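Side-chain contacts in putative lipoprotein (Campylobacter jejuni subsp. jejuni, PDB 2G5G), which binds two cofacially stacked heme groups in a dimer and probably takes part in bacterial heme uptake or transport: residues V117-W120 and K121-E124; K55-I58 and S59-M62; E184-K187 and E188-D191. All blocks are in the same frame, centred on the assembly; numbering follows the deposited sequence.

Contact 1 (V117-W120 and K121-E124)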
loop_
_atom_site.group_PDB
_atom_site.type_symbol
_atom_site.label_atom_id
_atom_site.label_comp_id
_atom_site.label_asym_id
_atom_site.label_seq_id
_atom_site.Cartn_x
_atom_site.Cartn_y
_atom_site.Cartn_z
ATOM N N VAL A 117 3.141 13.578 1.874
ATOM C CA VAL A 117 2.847 12.545 2.890
ATOM C C VAL A 117 3.156 13.025 4.332
ATOM O O VAL A 117 2.553 12.537 5.290
ATOM C CB VAL A 117 3.498 11.151 2.589
ATOM C CG1 VAL A 117 3.098 10.670 1.223
ATOM C CG2 VAL A 117 5.012 11.175 2.714
ATOM N N TRP A 118 4.066 14.001 4.459
ATOM C CA TRP A 118 4.414 14.615 5.735
ATOM C C TRP A 118 3.757 15.982 5.786
ATOM O O TRP A 118 4.140 16.874 5.032
ATOM C CB TRP A 118 5.943 14.738 5.869
ATOM C CG TRP A 118 6.649 13.417 5.809
ATOM C CD1 TRP A 118 7.217 12.836 4.720
ATOM C CD2 TRP A 118 6.840 12.504 6.902
ATOM N NE1 TRP A 118 7.749 11.615 5.061
ATOM C CE2 TRP A 118 7.526 11.388 6.397
ATOM C CE3 TRP A 118 6.499 12.535 8.265
ATOM C CZ2 TRP A 118 7.902 10.304 7.206
ATOM C CZ3 TRP A 118 6.860 11.454 9.070
ATOM C CH2 TRP A 118 7.555 10.354 8.531
ATOM N N LYS A 119 2.773 16.156 6.667
ATOM C CA LYS A 119 2.003 17.412 6.706
ATOM C C LYS A 119 2.870 18.597 7.104
ATOM O O LYS A 119 3.319 18.684 8.260
ATOM C CB LYS A 119 0.798 17.334 7.659
ATOM C CG LYS A 119 -0.270 16.351 7.244
ATOM C CD LYS A 119 -1.324 16.187 8.341
ATOM C CE LYS A 119 -2.426 15.227 7.878
ATOM N NZ LYS A 119 -3.537 15.093 8.882
ATOM N N TRP A 120 3.055 19.528 6.166
ATOM C CA TRP A 120 3.947 20.654 6.363
ATOM C C TRP A 120 3.700 21.365 7.680
ATOM O O TRP A 120 4.656 21.762 8.351
ATOM C CB TRP A 120 3.904 21.639 5.177
ATOM C CG TRP A 120 4.817 22.832 5.367
ATOM C CD1 TRP A 120 4.444 24.144 5.484
ATOM C CD2 TRP A 120 6.253 22.810 5.478
ATOM N NE1 TRP A 120 5.560 24.944 5.672
ATOM C CE2 TRP A 120 6.681 24.151 5.662
ATOM C CE3 TRP A 120 7.222 21.789 5.432
ATOM C CZ2 TRP A 120 8.038 24.494 5.803
ATOM C CZ3 TRP A 120 8.564 22.132 5.574
ATOM C CH2 TRP A 120 8.956 23.474 5.755
ATOM N N LYS A 121 2.423 21.506 8.048
ATOM C CA LYS A 121 2.001 22.140 9.307
ATOM C C LYS A 121 2.747 21.587 10.520
ATOM O O LYS A 121 3.121 22.331 11.441
ATOM C CB LYS A 121 0.479 21.963 9.516
ATOM C CG LYS A 121 0.023 22.087 10.993
ATOM C CD LYS A 121 -1.444 22.532 11.138
ATOM C CE LYS A 121 -1.546 24.067 11.074
ATOM N NZ LYS A 121 -2.767 24.523 10.343
ATOM N N ASP A 122 2.963 20.280 10.499
ATOM C CA ASP A 122 3.591 19.547 11.600
ATOM C C ASP A 122 5.119 19.626 11.586
ATOM O O ASP A 122 5.783 19.072 12.475
ATOM C CB ASP A 122 3.160 18.077 11.536
ATOM C CG ASP A 122 1.694 17.884 11.901
ATOM O OD1 ASP A 122 1.152 18.757 12.604
ATOM O OD2 ASP A 122 1.104 16.862 11.494
ATOM N N TYR A 123 5.666 20.309 10.573
ATOM C CA TYR A 123 7.120 20.361 10.354
ATOM C C TYR A 123 7.671 21.770 10.130
ATOM O O TYR A 123 8.852 21.996 10.310
ATOM C CB TYR A 123 7.526 19.366 9.256
ATOM C CG TYR A 123 7.285 17.973 9.751
ATOM C CD1 TYR A 123 6.104 17.291 9.441
ATOM C CD2 TYR A 123 8.194 17.362 10.630
ATOM C CE1 TYR A 123 5.842 16.013 9.962
ATOM C CE2 TYR A 123 7.941 16.088 11.152
ATOM C CZ TYR A 123 6.767 15.423 10.811
ATOM O OH TYR A 123 6.517 14.175 11.310
ATOM N N GLU A 124 6.801 22.726 9.810
ATOM C CA GLU A 124 7.267 24.052 9.415
ATOM C C GLU A 124 8.108 24.775 10.439
ATOM O O GLU A 124 9.108 25.396 10.079
ATOM C CB GLU A 124 6.097 24.961 8.976
ATOM C CG GLU A 124 5.190 25.439 10.093
ATOM C CD GLU A 124 4.367 26.645 9.679
ATOM O OE1 GLU A 124 4.012 26.758 8.468
ATOM O OE2 GLU A 124 4.091 27.477 10.572
#
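With chi1 of 179°, the Trp120 indole points away from its own backbone N and lies beside its carbonyl carbon, one face against Glu124. The touching atom is Glu124 CB, 3.7 Å from the centroid of the five-membered ring of Trp120, a CH-pi contact displaced toward the ring's NE1 side. Glu124 CG sits between its own backbone N and carbonyl carbon (chi1 72°); the extended chain then leaves the ring face and passes out beyond NE1, the two side chains crossing at about a right angle. OE1 of Glu124 stands above the indole plane, beyond Trp120 NE1 and 3.7 Å from it. Trp114 and Trp120 form an edge-to-face pair, and Val127 and Asn128 of the following helix also touch the Trp120 indole.

Two overlapping backbone turns bring these residues round. Asp122 N donates to Lys119 O at 2.8 Å, and Tyr123 N donates to Trp120 O at 2.8 Å; Glu124 N adds a weak bond to Trp120 O. In the first turn the side chains of Lys119 and Asp122 run side by side, but their charged ends, Lys119 NZ and Asp122 OD2, remain 5.6 Å apart.

Tyr123 reaches back to Trp118. Its OH lies near the indole plane, at the edge of the six-membered ring, 3.5 Å from Trp118 CE3, with the two ring planes almost perpendicular. That hydroxyl is tied by a hydrogen bond to Glu49, while Trp118 packs edge-to-face with His51. Tyr123 occupies the N-cap position of helix 124-131, and the whole arrangement is two overlapping reverse turns leading into that helix of the ChaN domain.

Contact 2 (K55-I58 and S59-M62)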
loop_
_atom_site.group_PDB
_atom_site.type_symbol
_atom_site.label_atom_id
_atom_site.label_comp_id
_atom_site.label_asym_id
_atom_site.label_seq_id
_atom_site.Cartn_x
_atom_site.Cartn_y
_atom_site.Cartn_z
ATOM N N LYS A 55 3.284 19.340 21.183
ATOM C CA LYS A 55 4.281 19.563 22.235
ATOM C C LYS A 55 5.659 18.994 21.847
ATOM O O LYS A 55 6.698 19.519 22.285
ATOM C CB LYS A 55 3.824 18.941 23.545
ATOM C CG LYS A 55 2.807 19.786 24.295
ATOM C CD LYS A 55 2.347 19.051 25.532
ATOM C CE LYS A 55 1.112 19.700 26.156
ATOM N NZ LYS A 55 0.688 18.888 27.334
ATOM N N HIS A 56 5.651 17.943 21.035
ATOM C CA HIS A 56 6.904 17.386 20.507
ATOM C C HIS A 56 7.574 18.396 19.619
ATOM O O HIS A 56 8.779 18.657 19.735
ATOM C CB HIS A 56 6.641 16.085 19.736
ATOM C CG HIS A 56 6.303 14.933 20.633
ATOM N ND1 HIS A 56 6.246 13.636 20.193
ATOM C CD2 HIS A 56 5.985 14.901 21.947
ATOM C CE1 HIS A 56 5.911 12.842 21.201
ATOM N NE2 HIS A 56 5.768 13.590 22.284
ATOM N N LYS A 57 6.766 18.976 18.725
ATOM C CA LYS A 57 7.271 19.975 17.803
ATOM C C LYS A 57 7.895 21.177 18.514
ATOM O O LYS A 57 8.979 21.622 18.153
ATOM C CB LYS A 57 6.199 20.269 16.742
ATOM C CG LYS A 57 6.309 19.157 15.722
ATOM C CD LYS A 57 5.036 18.541 15.342
ATOM C CE LYS A 57 5.255 17.112 15.056
ATOM N NZ LYS A 57 5.984 16.667 13.829
ATOM N N ILE A 58 7.265 21.665 19.572
ATOM C CA ILE A 58 7.888 22.714 20.379
ATOM C C ILE A 58 9.234 22.274 21.004
ATOM O O ILE A 58 10.226 23.015 20.981
ATOM C CB ILE A 58 6.922 23.252 21.485
ATOM C CG1 ILE A 58 5.651 23.824 20.842
ATOM C CG2 ILE A 58 7.628 24.321 22.291
ATOM C CD1 ILE A 58 4.432 23.925 21.790
ATOM N N SER A 59 9.239 21.076 21.590
ATOM C CA SER A 59 10.433 20.471 22.193
ATOM C C SER A 59 11.645 20.343 21.233
ATOM O O SER A 59 12.792 20.570 21.614
ATOM C CB SER A 59 10.027 19.095 22.748
ATOM O OG SER A 59 9.183 19.276 23.885
ATOM N N GLN A 60 11.359 19.989 19.993
ATOM C CA GLN A 60 12.391 19.858 18.960
ATOM C C GLN A 60 13.099 21.193 18.719
ATOM O O GLN A 60 14.312 21.243 18.642
ATOM C CB GLN A 60 11.790 19.307 17.689
ATOM C CG GLN A 60 11.207 17.941 17.854
ATOM C CD GLN A 60 10.123 17.602 16.842
ATOM O OE1 GLN A 60 9.982 18.244 15.801
ATOM N NE2 GLN A 60 9.346 16.553 17.148
ATOM N N VAL A 61 12.331 22.276 18.644
ATOM C CA VAL A 61 12.887 23.619 18.466
ATOM C C VAL A 61 13.770 24.027 19.637
ATOM O O VAL A 61 14.864 24.553 19.432
ATOM C CB VAL A 61 11.752 24.673 18.154
ATOM C CG1 VAL A 61 12.278 26.117 18.221
ATOM C CG2 VAL A 61 11.102 24.380 16.828
HETATM N N MSE A 62 13.327 23.740 20.860
HETATM C CA MSE A 62 14.087 24.074 22.053
HETATM C C MSE A 62 15.420 23.350 22.093
HETATM O O MSE A 62 16.465 23.952 22.392
HETATM C CB MSE A 62 13.282 23.726 23.311
HETATM C CG MSE A 62 12.040 24.602 23.488
HETATM SE SE MSE A 62 10.971 23.962 25.023
HETATM C CE MSE A 62 12.392 23.832 26.340
#
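Ser59 grips the carbonyl of Lys55 twice. Its backbone N (3.1 Å from Lys55 O) and its OG (3.0 Å from Lys55 O) both donate, reaching the oxygen from opposite faces of the carbonyl plane. Ser59 OG lies beside its own backbone N (chi1 -70°), the position that lets a helical serine bend back to the carbonyl four residues earlier. Regular alpha-helical bonds follow: Gln60 N to His56 O at 2.9 Å, a weak Val61 N to Lys57 O, and Met62 N to Ile58 O at 3.2 Å.

The side chains otherwise meet mainly by van der Waals contact. Gln60 lies alongside Lys57, pointing the same way, with Gln60 OE1 3.8 Å from Lys57 CG; its extended chain passes the His56 carbonyl, and NE2 bonds outside this turn, to Glu49. Ile58 CG2 meets the selenium of Met62, a selenomethionine, at 4.3 Å.

This turn of helix 54-73 lies against the central sheet: His56, Ser59 and Gln60 rest on Leu248 of strand 243-248, Gln60 also on Leu47 of strand 44-49, and Ser59 OG bonds to Tyr264 of strand 260-264, while Val61 and Gln60 meet helix 124-131.

Contact 3 (E184-K187 and E188-D191); sequences EENK and ELLD. With HEM (protoporphyrin IX containing Fe), chain B.
Lys187 and Asp191 form a salt bridge in which the ammonium group is not the part that comes nearest. Lys187 CE lies 3.3 Å from Asp191 OD2, whereas NZ stands 3.8 Å from the same oxygen, a long pairing. The lysine gets there by a single bend: CG is anti to the backbone N, the chain turns at chi2 (83°), and beyond that it runs extended past Asp191, at a slant to its side chain. The methylene next to the charge thus does the close touching, and the electrostatic attraction is probably modest at this surface site.

Beneath the pair, the backbone settles into a helix. Leu190 N donates to Asn186 O at 3.0 Å, and Asp191 N donates to Lys187 O at 3.1 Å. Leu190 folds over the first of these acceptors, its CG 3.4 Å from Asn186 O, while its side chain also packs on Phe172, Ile175 and Ser176 of helix 165-179.

This is the start of helix 187-210, entered through a type I turn from Glu184 to Lys187. Asn186 holds the N-cap position, but its side chain makes no capping bond; ND2 instead forms a weak bond to Asn182 O. Lys187 N is buried with no polar partner in the model. A water links Glu185 O, Glu188 N and Glu188 OE1, all by weak bonds.

Leu189 points from the helix to the heme. Its CD1 sits over the porphyrin face, 3.6 Å from heme C4C, and CD2 lies farther out, 3.5 Å from the meso carbon CHD. Leu181, Leu193 and Ile196 belong to the same heme pocket, and Lys200 of the second subunit hydrogen-bonds to this heme.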
loop_
_atom_site.group_PDB
_atom_site.type_symbol
_atom_site.label_atom_id
_atom_site.label_comp_id
_atom_site.label_asym_id
_atom_site.label_seq_id
_atom_site.Cartn_x
_atom_site.Cartn_y
_atom_site.Cartn_z
ATOM N N GLU A 184 -2.981 -13.086 11.514
ATOM C CA GLU A 184 -3.198 -14.332 10.772
ATOM C C GLU A 184 -3.634 -14.067 9.338
ATOM O O GLU A 184 -3.039 -14.592 8.389
ATOM C CB GLU A 184 -4.236 -15.219 11.479
ATOM C CG GLU A 184 -3.690 -16.019 12.661
ATOM C CD GLU A 184 -3.484 -15.180 13.917
ATOM O OE1 GLU A 184 -4.265 -14.221 14.144
ATOM O OE2 GLU A 184 -2.540 -15.493 14.683
ATOM N N GLU A 185 -4.685 -13.261 9.194
ATOM C CA GLU A 185 -5.211 -12.880 7.895
ATOM C C GLU A 185 -4.165 -12.104 7.083
ATOM O O GLU A 185 -3.997 -12.350 5.882
ATOM C CB GLU A 185 -6.458 -12.008 8.067
ATOM C CG GLU A 185 -7.732 -12.728 8.531
ATOM C CD GLU A 185 -8.793 -11.750 9.031
ATOM O OE1 GLU A 185 -8.569 -10.514 8.952
ATOM O OE2 GLU A 185 -9.847 -12.215 9.515
ATOM N N ASN A 186 -3.466 -11.189 7.764
ATOM C CA ASN A 186 -2.598 -10.193 7.129
ATOM C C ASN A 186 -1.102 -10.486 7.252
ATOM O O ASN A 186 -0.276 -9.567 7.236
ATOM C CB ASN A 186 -2.911 -8.806 7.701
ATOM C CG ASN A 186 -4.298 -8.311 7.323
ATOM O OD1 ASN A 186 -4.521 -7.827 6.209
ATOM N ND2 ASN A 186 -5.235 -8.417 8.257
ATOM N N LYS A 187 -0.756 -11.769 7.340
ATOM C CA LYS A 187 0.616 -12.209 7.614
ATOM C C LYS A 187 1.645 -11.781 6.565
ATOM O O LYS A 187 2.762 -11.366 6.908
ATOM C CB LYS A 187 0.650 -13.733 7.777
ATOM C CG LYS A 187 2.038 -14.377 7.692
ATOM C CD LYS A 187 2.774 -14.295 9.023
ATOM C CE LYS A 187 4.115 -14.999 8.965
ATOM N NZ LYS A 187 4.770 -14.926 10.304
ATOM N N GLU A 188 1.277 -11.914 5.295
ATOM C CA GLU A 188 2.196 -11.626 4.207
ATOM C C GLU A 188 2.447 -10.129 4.093
ATOM O O GLU A 188 3.592 -9.702 3.890
ATOM C CB GLU A 188 1.699 -12.225 2.888
ATOM C CG GLU A 188 2.129 -13.676 2.711
ATOM C CD GLU A 188 1.398 -14.409 1.573
ATOM O OE1 GLU A 188 0.149 -14.301 1.470
ATOM O OE2 GLU A 188 2.088 -15.113 0.790
ATOM N N LEU A 189 1.376 -9.352 4.254
ATOM C CA LEU A 189 1.450 -7.902 4.304
ATOM C C LEU A 189 2.341 -7.398 5.456
ATOM O O LEU A 189 3.169 -6.503 5.255
ATOM C CB LEU A 189 0.049 -7.283 4.427
ATOM C CG LEU A 189 0.041 -5.766 4.653
ATOM C CD1 LEU A 189 0.621 -5.029 3.450
ATOM C CD2 LEU A 189 -1.347 -5.262 4.988
ATOM N N LEU A 190 2.157 -7.971 6.647
ATOM C CA LEU A 190 2.866 -7.506 7.838
ATOM C C LEU A 190 4.362 -7.785 7.730
ATOM O O LEU A 190 5.175 -6.950 8.137
ATOM C CB LEU A 190 2.265 -8.089 9.121
ATOM C CG LEU A 190 0.976 -7.443 9.633
ATOM C CD1 LEU A 190 0.283 -8.361 10.650
ATOM C CD2 LEU A 190 1.221 -6.052 10.219
ATOM N N ASP A 191 4.723 -8.928 7.152
ATOM C CA ASP A 191 6.121 -9.268 6.945
ATOM C C ASP A 191 6.782 -8.317 5.935
ATOM O O ASP A 191 7.981 -8.070 6.025
ATOM C CB ASP A 191 6.291 -10.720 6.477
ATOM C CG ASP A 191 6.166 -11.752 7.622
ATOM O OD1 ASP A 191 6.196 -11.383 8.826
ATOM O OD2 ASP A 191 6.038 -12.959 7.298
HETATM C CHA HEM B . -2.016 -4.072 -2.197
HETATM C CHB HEM B . 2.000 -1.274 -2.444
HETATM C CHC HEM B . 1.709 -0.218 2.276
HETATM C CHD HEM B . -2.350 -2.909 2.541
HETATM C C1A HEM B . -0.884 -3.421 -2.670
HETATM C C2A HEM B . -0.347 -3.507 -4.024
HETATM C C3A HEM B . 0.754 -2.735 -4.080
HETATM C C4A HEM B . 0.957 -2.126 -2.781
HETATM C CMA HEM B . 1.667 -2.507 -5.305
HETATM C CAA HEM B . -0.952 -4.358 -5.174
HETATM C CBA HEM B . -2.164 -3.652 -5.787
HETATM C CGA HEM B . -3.178 -4.599 -6.430
HETATM O O1A HEM B . -2.802 -5.733 -6.857
HETATM O O2A HEM B . -4.380 -4.211 -6.521
HETATM C C1B HEM B . 2.351 -0.826 -1.183
HETATM C C2B HEM B . 3.603 -0.193 -0.791
HETATM C C3B HEM B . 3.534 0.103 0.515
HETATM C C4B HEM B . 2.224 -0.327 1.001
HETATM C CMB HEM B . 4.804 0.078 -1.722
HETATM C CAB HEM B . 4.662 0.785 1.338
HETATM C CBB HEM B . 4.461 1.177 2.604
HETATM C C1C HEM B . 0.570 -0.837 2.751
HETATM C C2C HEM B . 0.055 -0.749 4.106
HETATM C C3C HEM B . -1.063 -1.485 4.170
HETATM C C4C HEM B . -1.298 -2.073 2.862
HETATM C CMC HEM B . 0.693 0.066 5.255
HETATM C CAC HEM B . -1.963 -1.696 5.413
HETATM C CBC HEM B . -2.474 -0.655 6.082
HETATM C C1D HEM B . -2.671 -3.485 1.326
HETATM C C2D HEM B . -3.827 -4.319 1.071
HETATM C C3D HEM B . -3.735 -4.689 -0.417
HETATM C C4D HEM B . -2.531 -4.033 -0.907
HETATM C CMD HEM B . -4.913 -4.742 2.086
HETATM C CAD HEM B . -4.728 -5.571 -1.214
HETATM C CBD HEM B . -5.219 -4.782 -2.427
HETATM C CGD HEM B . -6.724 -4.665 -2.423
HETATM O O1D HEM B . -7.238 -3.557 -2.114
HETATM O O2D HEM B . -7.418 -5.672 -2.738
HETATM N NA HEM B . -0.055 -2.574 -1.937
HETATM N NB HEM B . 1.542 -0.880 -0.062
HETATM N NC HEM B . -0.290 -1.650 2.019
HETATM N ND HEM B . -1.952 -3.352 0.148
HETATM FE FE HEM B . -0.065 -2.242 0.121
HETATM O O HOH W 1 -1.419 -13.893 4.489
#

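Overall arrangement
Contacts 1 and 2 meet directly although their centres are 14 Å apart: Lys57 NZ of contact 2 probably hydrogen-bonds to Asp122 O of contact 1 at 2.8 Å, and the same ammonium group makes a cation-pi contact with the Tyr123 ring. Glu49 joins both, in a salt bridge with Lys57 and a hydrogen bond with the Tyr123 hydroxyl. Contact 3 stands apart, its nearest atoms about 16 Å from contact 1 and about 22 Å from contact 2, and it alone places a residue in the heme pocket. Even so, the Trp118 side chain in contact 1 comes within about 6 Å of a bound heme, whereas the Lys57 side chain remains about 14 Å away.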